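Local coordinates for Ras GTPase-activating-like protein IQGAP2 (Homo sapiens, PDB 5CJP), which probably serves as a multidomain scaffold whose helical GAP-related domain binds GTP-loaded Rho-family GTPases rather than speeding their GTP hydrolysis, at residues E[19-24]-E[45-50]; E[53-58]-E[62-67]. All blocks are in the same frame, centred on the assembly; numbering follows the deposited sequence.

Interaction 1 (E[19-24]-E[45-50])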
ATOM      1  N   TYR E  19      16.651   1.547 -10.792  1.00 35.39           N
ATOM      2  CA  TYR E  19      17.378   0.312 -11.042  1.00 33.31           C
ATOM      3  C   TYR E  19      18.290  -0.057  -9.858  1.00 31.26           C
ATOM      4  O   TYR E  19      18.245  -1.163  -9.354  1.00 28.71           O
ATOM      5  CB  TYR E  19      18.212   0.474 -12.314  1.00 34.17           C
ATOM      6  CG  TYR E  19      19.149  -0.682 -12.553  1.00 35.49           C
ATOM      7  CD1 TYR E  19      18.656  -1.968 -12.744  1.00 35.51           C
ATOM      8  CD2 TYR E  19      20.534  -0.493 -12.576  1.00 36.30           C
ATOM      9  CE1 TYR E  19      19.513  -3.045 -12.953  1.00 39.45           C
ATOM     10  CE2 TYR E  19      21.408  -1.562 -12.789  1.00 38.31           C
ATOM     11  CZ  TYR E  19      20.895  -2.836 -12.975  1.00 41.31           C
ATOM     12  OH  TYR E  19      21.750  -3.908 -13.172  1.00 45.26           O
ATOM     13  N   LEU E  20      19.126   0.873  -9.429  1.00 30.19           N
ATOM     14  CA  LEU E  20      20.012   0.619  -8.315  1.00 32.72           C
ATOM     15  C   LEU E  20      19.243   0.334  -7.028  1.00 36.23           C
ATOM     16  O   LEU E  20      19.623  -0.543  -6.254  1.00 35.45           O
ATOM     17  CB  LEU E  20      20.950   1.807  -8.119  1.00 32.00           C
ATOM     18  CG  LEU E  20      21.909   2.017  -9.304  1.00 30.50           C
ATOM     19  CD1 LEU E  20      22.856   3.170  -9.017  1.00 28.71           C
ATOM     20  CD2 LEU E  20      22.691   0.722  -9.548  1.00 32.56           C
ATOM     21  N   LEU E  21      18.156   1.059  -6.794  1.00 40.91           N
ATOM     22  CA  LEU E  21      17.369   0.822  -5.589  1.00 43.86           C
ATOM     23  C   LEU E  21      16.931  -0.631  -5.436  1.00 45.13           C
ATOM     24  O   LEU E  21      16.961  -1.169  -4.333  1.00 46.89           O
ATOM     25  CB  LEU E  21      16.127   1.698  -5.577  1.00 43.92           C
ATOM     26  CG  LEU E  21      16.248   3.012  -4.822  1.00 44.34           C
ATOM     27  CD1 LEU E  21      14.956   3.790  -4.984  1.00 42.29           C
ATOM     28  CD2 LEU E  21      16.532   2.734  -3.362  1.00 42.32           C
ATOM     29  N   GLN E  22      16.523  -1.255  -6.540  1.00 43.07           N
ATOM     30  CA  GLN E  22      16.047  -2.641  -6.542  1.00 43.57           C
ATOM     31  C   GLN E  22      17.100  -3.698  -6.852  1.00 44.00           C
ATOM     32  O   GLN E  22      16.986  -4.852  -6.429  1.00 42.94           O
ATOM     33  CB  GLN E  22      14.928  -2.806  -7.586  1.00 43.00           C
ATOM     34  CG  GLN E  22      13.707  -1.920  -7.348  1.00 45.05           C
ATOM     35  CD  GLN E  22      12.816  -1.807  -8.570  1.00 45.33           C
ATOM     36  OE1 GLN E  22      12.134  -2.769  -8.965  1.00 45.33           O
ATOM     37  NE2 GLN E  22      12.822  -0.631  -9.186  1.00 41.39           N
ATOM     38  N   THR E  23      18.128  -3.301  -7.582  1.00 42.29           N
ATOM     39  CA  THR E  23      19.121  -4.248  -8.047  1.00 43.69           C
ATOM     40  C   THR E  23      20.491  -4.159  -7.411  1.00 41.58           C
ATOM     41  O   THR E  23      21.227  -5.157  -7.388  1.00 39.88           O
ATOM     42  CB  THR E  23      19.249  -4.101  -9.589  1.00 43.43           C
ATOM     43  OG1 THR E  23      17.979  -4.385 -10.180  1.00 48.71           O
ATOM     44  CG2 THR E  23      20.245  -5.046 -10.163  1.00 48.65           C
ATOM     45  N   ASN E  24      20.823  -2.980  -6.897  1.00 37.92           N
ATOM     46  CA  ASN E  24      22.137  -2.770  -6.324  1.00 34.61           C
ATOM     47  C   ASN E  24      22.146  -1.628  -5.302  1.00 30.42           C
ATOM     48  O   ASN E  24      22.786  -0.595  -5.500  1.00 26.92           O
ATOM     49  CB  ASN E  24      23.096  -2.503  -7.478  1.00 38.41           C
ATOM     50  CG  ASN E  24      24.542  -2.529  -7.059  1.00 41.30           C
ATOM     51  OD1 ASN E  24      24.862  -2.811  -5.904  1.00 44.99           O
ATOM     52  ND2 ASN E  24      25.432  -2.231  -8.003  1.00 38.98           N
ATOM     53  N   ASP E  45      16.360   8.602   3.523  1.00 52.82           N
ATOM     54  CA  ASP E  45      15.217   7.793   3.910  1.00 53.21           C
ATOM     55  C   ASP E  45      14.904   6.665   2.940  1.00 50.69           C
ATOM     56  O   ASP E  45      14.836   5.490   3.327  1.00 51.17           O
ATOM     57  CB  ASP E  45      13.986   8.677   4.064  1.00 58.54           C
ATOM     58  CG  ASP E  45      13.977   9.449   5.375  1.00 64.66           C
ATOM     59  OD1 ASP E  45      15.056   9.682   5.961  1.00 64.98           O
ATOM     60  OD2 ASP E  45      12.873   9.834   5.814  1.00 69.70           O
ATOM     61  N   THR E  46      14.729   7.010   1.674  1.00 46.64           N
ATOM     62  CA  THR E  46      14.373   6.013   0.683  1.00 43.38           C
ATOM     63  C   THR E  46      15.397   4.892   0.509  1.00 42.41           C
ATOM     64  O   THR E  46      15.028   3.748   0.266  1.00 40.61           O
ATOM     65  CB  THR E  46      14.042   6.709  -0.646  1.00 42.88           C
ATOM     66  OG1 THR E  46      14.986   6.323  -1.647  1.00 40.83           O
ATOM     67  CG2 THR E  46      14.074   8.234  -0.448  1.00 42.34           C
ATOM     68  N   VAL E  47      16.679   5.186   0.659  1.00 44.66           N
ATOM     69  CA  VAL E  47      17.661   4.114   0.526  1.00 50.33           C
ATOM     70  C   VAL E  47      17.681   3.262   1.794  1.00 45.05           C
ATOM     71  O   VAL E  47      17.771   2.029   1.738  1.00 41.61           O
ATOM     72  CB  VAL E  47      19.084   4.657   0.261  1.00 57.49           C
ATOM     73  CG1 VAL E  47      19.076   5.551  -0.977  1.00 67.19           C
ATOM     74  CG2 VAL E  47      19.589   5.426   1.463  1.00 68.45           C
ATOM     75  N   ILE E  48      17.583   3.931   2.940  1.00 41.86           N
ATOM     76  CA  ILE E  48      17.587   3.228   4.207  1.00 39.54           C
ATOM     77  C   ILE E  48      16.402   2.275   4.226  1.00 39.54           C
ATOM     78  O   ILE E  48      16.535   1.096   4.613  1.00 38.07           O
ATOM     79  CB  ILE E  48      17.458   4.193   5.373  1.00 40.57           C
ATOM     80  CG1 ILE E  48      18.663   5.146   5.402  1.00 41.24           C
ATOM     81  CG2 ILE E  48      17.312   3.427   6.659  1.00 40.55           C
ATOM     82  CD1 ILE E  48      19.926   4.476   5.691  1.00 72.65           C
ATOM     83  N   PHE E  49      15.245   2.776   3.785  1.00 37.60           N
ATOM     84  CA  PHE E  49      14.031   1.957   3.769  1.00 36.32           C
ATOM     85  C   PHE E  49      14.255   0.681   2.977  1.00 34.86           C
ATOM     86  O   PHE E  49      13.770  -0.388   3.342  1.00 37.27           O
ATOM     87  CB  PHE E  49      12.854   2.730   3.164  1.00 37.19           C
ATOM     88  CG  PHE E  49      11.551   2.002   3.264  1.00 38.38           C
ATOM     89  CD1 PHE E  49      10.909   1.857   4.498  1.00 39.34           C
ATOM     90  CD2 PHE E  49      10.989   1.381   2.147  1.00 39.34           C
ATOM     91  CE1 PHE E  49       9.724   1.095   4.616  1.00 37.88           C
ATOM     92  CE2 PHE E  49       9.807   0.618   2.260  1.00 38.70           C
ATOM     93  CZ  PHE E  49       9.181   0.477   3.495  1.00 35.35           C
ATOM     94  N   THR E  50      14.999   0.801   1.888  1.00 33.01           N
ATOM     95  CA  THR E  50      15.289  -0.330   1.040  1.00 32.86           C
ATOM     96  C   THR E  50      16.292  -1.239   1.703  1.00 32.77           C
ATOM     97  O   THR E  50      16.154  -2.463   1.654  1.00 31.57           O
ATOM     98  CB  THR E  50      15.832   0.144  -0.287  1.00 34.44           C
ATOM     99  OG1 THR E  50      14.862   1.005  -0.881  1.00 37.22           O
ATOM    100  CG2 THR E  50      16.105  -1.035  -1.214  1.00 34.85           C
TER
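Leu21 reaches across from helix 7-23 and ends against one turn of helix 37-54, between Thr46 and Thr50. It does most of the touching. Its CA-CB bond runs along the gap, but the methyl ends come nearer to the other helix. CD2 lies 3.5 Å from Thr50 OG1 and 4.1 Å from the backbone O of Thr46. CD1 approaches Thr46 OG1 at 4.2 Å. The side chain crosses those of both threonines at about a right angle.

Thr50 points at helix 7-23 and uses both its branches. With CG2 anti to its own backbone N, the methyl faces Leu21 O. OG1 then sits beside the backbone N (chi1 -58°), where it can turn back along its helix. There it donates to Thr46 O at 3.0 Å, at a C=O...donor angle of 162°. The hydroxyl is thus tied to its own helix while Leu21 CD2 rests beside it. OG1 also makes a weak hydrogen bond to a basic side chain of the chain of another protein. An alanine here would take away OG1 and CG2, so Thr46 O would probably be left to the weak backbone bond from Thr50 N, and a gap is likely to open beside Leu21 CD2.

Val47 adds a looser apolar touch, CG1 to Leu21 CD2 at 4.5 Å. Leu28 of helix 25-34 packs on both Leu21 and Val47. The intervening helix thereby joins the same small apolar cluster.

The axes of segments 19-23 and 45-50 come within 10.4 Å of each other. The two segments run in the same general direction, 22° apart. A helix pair bridged by the intervening helix 25-34 is what this arrangement is typical of, within the largely helical GAP-related fragment.

Interaction 2 (E[53-58]-E[62-67]). With GTP (guanosine-5'-triphosphate), chain G.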
ATOM      1  N   ASN E  53      14.960  -3.904   4.141  1.00 38.02           N
ATOM      2  CA  ASN E  53      14.511  -5.178   3.577  1.00 35.51           C
ATOM      3  C   ASN E  53      15.703  -5.933   3.004  1.00 35.12           C
ATOM      4  O   ASN E  53      15.811  -7.146   3.149  1.00 35.83           O
ATOM      5  CB  ASN E  53      13.480  -4.945   2.463  1.00 30.26           C
ATOM      6  CG  ASN E  53      13.120  -6.217   1.730  1.00 27.33           C
ATOM      7  OD1 ASN E  53      12.443  -7.092   2.269  1.00 28.89           O
ATOM      8  ND2 ASN E  53      13.589  -6.335   0.487  1.00 22.44           N
ATOM      9  N   TYR E  54      16.600  -5.206   2.358  1.00 34.29           N
ATOM     10  CA  TYR E  54      17.765  -5.836   1.764  1.00 37.27           C
ATOM     11  C   TYR E  54      18.664  -6.535   2.799  1.00 37.28           C
ATOM     12  O   TYR E  54      19.098  -7.657   2.587  1.00 37.66           O
ATOM     13  CB  TYR E  54      18.574  -4.802   0.974  1.00 34.75           C
ATOM     14  CG  TYR E  54      19.777  -5.395   0.302  1.00 34.88           C
ATOM     15  CD1 TYR E  54      19.647  -6.115  -0.873  1.00 31.12           C
ATOM     16  CD2 TYR E  54      21.061  -5.285   0.881  1.00 36.82           C
ATOM     17  CE1 TYR E  54      20.758  -6.722  -1.469  1.00 33.22           C
ATOM     18  CE2 TYR E  54      22.179  -5.887   0.288  1.00 32.13           C
ATOM     19  CZ  TYR E  54      22.016  -6.596  -0.877  1.00 32.41           C
ATOM     20  OH  TYR E  54      23.099  -7.163  -1.478  1.00 34.55           O
ATOM     21  N   ALA E  55      18.936  -5.884   3.924  1.00 40.30           N
ATOM     22  CA  ALA E  55      19.814  -6.474   4.942  1.00 40.59           C
ATOM     23  C   ALA E  55      19.054  -7.232   5.986  1.00 41.32           C
ATOM     24  O   ALA E  55      19.515  -7.353   7.106  1.00 46.87           O
ATOM     25  CB  ALA E  55      20.654  -5.404   5.617  1.00 35.72           C
ATOM     26  N   SER E  56      17.892  -7.750   5.636  1.00 42.08           N
ATOM     27  CA  SER E  56      17.123  -8.499   6.610  1.00 42.21           C
ATOM     28  C   SER E  56      17.682  -9.899   6.835  1.00 43.09           C
ATOM     29  O   SER E  56      17.292 -10.573   7.781  1.00 43.79           O
ATOM     30  CB  SER E  56      15.653  -8.560   6.195  1.00 41.08           C
ATOM     31  OG  SER E  56      15.480  -9.143   4.918  1.00 47.12           O
ATOM     32  N   ASN E  57      18.589 -10.344   5.965  1.00 42.71           N
ATOM     33  CA  ASN E  57      19.215 -11.656   6.121  1.00 41.20           C
ATOM     34  C   ASN E  57      20.697 -11.418   6.311  1.00 41.52           C
ATOM     35  O   ASN E  57      21.247 -10.484   5.736  1.00 40.90           O
ATOM     36  CB  ASN E  57      18.923 -12.524   4.911  1.00 40.19           C
ATOM     37  CG  ASN E  57      17.474 -12.925   4.846  1.00 36.84           C
ATOM     38  OD1 ASN E  57      17.027 -13.768   5.609  1.00 37.43           O
ATOM     39  ND2 ASN E  57      16.729 -12.311   3.947  1.00 40.30           N
ATOM     40  N   GLN E  58      21.344 -12.256   7.118  1.00 42.70           N
ATOM     41  CA  GLN E  58      22.757 -12.051   7.425  1.00 42.63           C
ATOM     42  C   GLN E  58      23.768 -11.878   6.291  1.00 40.76           C
ATOM     43  O   GLN E  58      24.635 -11.007   6.401  1.00 38.49           O
ATOM     44  CB  GLN E  58      23.238 -13.120   8.415  1.00 45.14           C
ATOM     45  CG  GLN E  58      23.328 -14.531   7.881  1.00 47.50           C
ATOM     46  CD  GLN E  58      23.723 -15.502   8.981  1.00 46.75           C
ATOM     47  OE1 GLN E  58      24.001 -16.668   8.722  1.00 44.79           O
ATOM     48  NE2 GLN E  58      23.739 -15.017  10.220  1.00 44.11           N
ATOM     49  N   TYR E  62      25.867  -8.570   6.051  1.00 41.36           N
ATOM     50  CA  TYR E  62      27.312  -8.673   6.071  1.00 41.76           C
ATOM     51  C   TYR E  62      27.917  -7.701   5.044  1.00 42.22           C
ATOM     52  O   TYR E  62      28.857  -6.958   5.347  1.00 42.47           O
ATOM     53  CB  TYR E  62      27.729 -10.102   5.739  1.00 43.26           C
ATOM     54  CG  TYR E  62      29.197 -10.232   5.463  1.00 41.30           C
ATOM     55  CD1 TYR E  62      30.124 -10.195   6.502  1.00 44.03           C
ATOM     56  CD2 TYR E  62      29.667 -10.345   4.156  1.00 40.94           C
ATOM     57  CE1 TYR E  62      31.483 -10.266   6.248  1.00 44.23           C
ATOM     58  CE2 TYR E  62      31.024 -10.412   3.888  1.00 42.58           C
ATOM     59  CZ  TYR E  62      31.925 -10.376   4.940  1.00 43.94           C
ATOM     60  OH  TYR E  62      33.269 -10.469   4.690  1.00 44.10           O
ATOM     61  N   LEU E  63      27.375  -7.707   3.830  1.00 38.99           N
ATOM     62  CA  LEU E  63      27.890  -6.826   2.779  1.00 35.89           C
ATOM     63  C   LEU E  63      27.701  -5.342   3.138  1.00 34.94           C
ATOM     64  O   LEU E  63      28.568  -4.487   2.862  1.00 33.92           O
ATOM     65  CB  LEU E  63      27.190  -7.144   1.454  1.00 35.22           C
ATOM     66  CG  LEU E  63      27.322  -8.579   0.929  1.00 32.12           C
ATOM     67  CD1 LEU E  63      26.397  -8.787  -0.260  1.00 33.96           C
ATOM     68  CD2 LEU E  63      28.757  -8.854   0.538  1.00 32.08           C
ATOM     69  N   LEU E  64      26.568  -5.031   3.757  1.00 31.30           N
ATOM     70  CA  LEU E  64      26.299  -3.653   4.135  1.00 27.75           C
ATOM     71  C   LEU E  64      27.318  -3.228   5.177  1.00 30.04           C
ATOM     72  O   LEU E  64      27.768  -2.078   5.185  1.00 27.33           O
ATOM     73  CB  LEU E  64      24.887  -3.532   4.695  1.00 24.72           C
ATOM     74  CG  LEU E  64      24.483  -2.173   5.234  1.00 20.71           C
ATOM     75  CD1 LEU E  64      24.701  -1.112   4.173  1.00 24.69           C
ATOM     76  CD2 LEU E  64      23.036  -2.241   5.667  1.00 23.97           C
ATOM     77  N   LEU E  65      27.675  -4.151   6.072  1.00 32.11           N
ATOM     78  CA  LEU E  65      28.671  -3.853   7.101  1.00 36.36           C
ATOM     79  C   LEU E  65      30.010  -3.582   6.440  1.00 38.12           C
ATOM     80  O   LEU E  65      30.729  -2.672   6.830  1.00 40.42           O
ATOM     81  CB  LEU E  65      28.813  -5.014   8.100  1.00 35.49           C
ATOM     82  CG  LEU E  65      27.689  -5.131   9.143  1.00 33.08           C
ATOM     83  CD1 LEU E  65      27.813  -6.422   9.939  1.00 32.63           C
ATOM     84  CD2 LEU E  65      27.713  -3.906  10.040  1.00 30.87           C
ATOM     85  N   LYS E  66      30.348  -4.366   5.429  1.00 41.59           N
ATOM     86  CA  LYS E  66      31.621  -4.158   4.758  1.00 44.35           C
ATOM     87  C   LYS E  66      31.577  -2.859   3.987  1.00 43.51           C
ATOM     88  O   LYS E  66      32.596  -2.186   3.839  1.00 44.18           O
ATOM     89  CB  LYS E  66      31.927  -5.326   3.828  1.00 49.04           C
ATOM     90  CG  LYS E  66      31.931  -6.651   4.569  1.00 55.65           C
ATOM     91  CD  LYS E  66      32.997  -6.681   5.670  1.00 59.72           C
ATOM     92  CE  LYS E  66      34.403  -6.631   5.080  1.00 61.40           C
ATOM     93  NZ  LYS E  66      35.432  -6.993   6.092  1.00 62.12           N
ATOM     94  N   LEU E  67      30.393  -2.494   3.507  1.00 42.71           N
ATOM     95  CA  LEU E  67      30.239  -1.245   2.768  1.00 41.11           C
ATOM     96  C   LEU E  67      30.498  -0.109   3.756  1.00 41.05           C
ATOM     97  O   LEU E  67      31.279   0.801   3.490  1.00 41.25           O
ATOM     98  CB  LEU E  67      28.822  -1.146   2.203  1.00 42.37           C
ATOM     99  CG  LEU E  67      28.445  -0.022   1.237  1.00 36.70           C
ATOM    100  CD1 LEU E  67      27.519   0.925   1.912  1.00 32.84           C
ATOM    101  CD2 LEU E  67      29.684   0.668   0.707  1.00 37.94           C
TER
HETATM  102  PG  GTP G 201      11.361 -11.626  -2.378  1.00 26.81           P
HETATM  103  O1G GTP G 201       9.761 -11.654  -2.204  1.00 27.09           O
HETATM  104  O2G GTP G 201      11.789 -12.110  -3.713  1.00 23.14           O
HETATM  105  O3G GTP G 201      11.816 -10.108  -2.112  1.00 25.89           O
HETATM  106  O3B GTP G 201      11.949 -12.467  -1.135  1.00 33.01           O
HETATM  107  PB  GTP G 201      12.509 -13.972  -1.292  1.00 21.91           P
HETATM  108  O1B GTP G 201      11.684 -14.844  -0.428  1.00 22.67           O
HETATM  109  O2B GTP G 201      12.619 -14.303  -2.731  1.00 29.51           O
HETATM  110  O3A GTP G 201      13.994 -13.813  -0.686  1.00 30.26           O
HETATM  111  PA  GTP G 201      15.189 -14.790  -1.155  1.00 24.07           P
HETATM  112  O1A GTP G 201      14.620 -16.142  -1.367  1.00 21.60           O
HETATM  113  O2A GTP G 201      15.928 -14.142  -2.260  1.00 24.93           O
HETATM  114  O5' GTP G 201      16.127 -14.800   0.153  1.00 27.42           O
HETATM  115  C5' GTP G 201      16.820 -13.609   0.533  1.00 31.08           C
HETATM  116  C4' GTP G 201      18.081 -13.970   1.317  1.00 32.92           C
HETATM  117  O4' GTP G 201      17.778 -14.788   2.457  1.00 32.24           O
HETATM  118  C3' GTP G 201      18.966 -14.864   0.449  1.00 35.45           C
HETATM  119  O3' GTP G 201      19.697 -14.029  -0.455  1.00 37.95           O
HETATM  120  C2' GTP G 201      19.895 -15.385   1.540  1.00 35.06           C
HETATM  121  O2' GTP G 201      20.810 -14.364   1.942  1.00 39.52           O
HETATM  122  C1' GTP G 201      18.907 -15.652   2.678  1.00 34.46           C
HETATM  123  N9  GTP G 201      18.415 -17.047   2.648  1.00 33.71           N
HETATM  124  C8  GTP G 201      17.435 -17.536   1.889  1.00 32.82           C
HETATM  125  N7  GTP G 201      17.242 -18.817   2.190  1.00 33.47           N
HETATM  126  C5  GTP G 201      18.112 -19.160   3.144  1.00 33.74           C
HETATM  127  C6  GTP G 201      18.354 -20.329   3.843  1.00 32.39           C
HETATM  128  O6  GTP G 201      17.714 -21.360   3.623  1.00 30.01           O
HETATM  129  N1  GTP G 201      19.358 -20.325   4.821  1.00 33.45           N
HETATM  130  C2  GTP G 201      20.090 -19.157   5.058  1.00 32.93           C
HETATM  131  N2  GTP G 201      21.066 -19.155   5.961  1.00 34.70           N
HETATM  132  N3  GTP G 201      19.821 -18.042   4.365  1.00 32.39           N
HETATM  133  C4  GTP G 201      18.861 -18.022   3.432  1.00 33.75           C
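Ala55 CB meets Leu64 CD2 at 4.0 Å, the apolar pair of the contact with helix 58-79. Ala55 comes just after helix 37-54, whose last residue is Tyr54. Tyr54 CG is anti to the backbone N (chi1 -178°), which carries the ring toward helix 58-79. Its OH makes a van der Waals touch with Leu63 CD1 at 3.9 Å. Phe100 of helix 92-102 packs on both Ala55 and Leu64, and Leu26 of helix 25-34 on Tyr54 and Leu63.

The backbone supplies the polar part. Tyr62 N donates to Gln58 O at 2.8 Å, a first-turn helical bond. The chain here forms a tight corner between consecutive helices of the all-helical GAP-like fold. Asn57 is at the N-cap position of the second, though its side chain makes no capping bond. On the near side of the corner, Ser56 OG donates to Asn53 O at 2.7 Å. Ser56 N reaches that oxygen from the same face.

The other polar side chains find partners beyond the two segments. Gln58 OE1 bonds to Tyr326 OH, and Tyr62 OH to Glu318. Asn57 belongs to the GTP pocket. Its amide lies against the ribose, with CG nearest to GTP O4', and its ND2 bonds to the backbone of the chain of another protein.

How the interactions relate
Both contacts use helix 37-54, but at different points. Interaction 1 joins its second half to helix 7-23. Interaction 2 lies beyond, where the chain turns into helix 58-79. Their centres are 13 Å apart. Interaction 1 is partly buried and pairs helices distant by some twenty residues, through one leucine set among threonines. Interaction 2 is more buried and local, with small apolar touches added to a helical backbone bond. Helix 25-34 packs against residues of both. Both also meet the chain of another protein: Thr50 through a weak bond, segment 53-58 through several. Asn57 of interaction 2 lies directly against GTP, whereas Thr50 stays about 10 Å away.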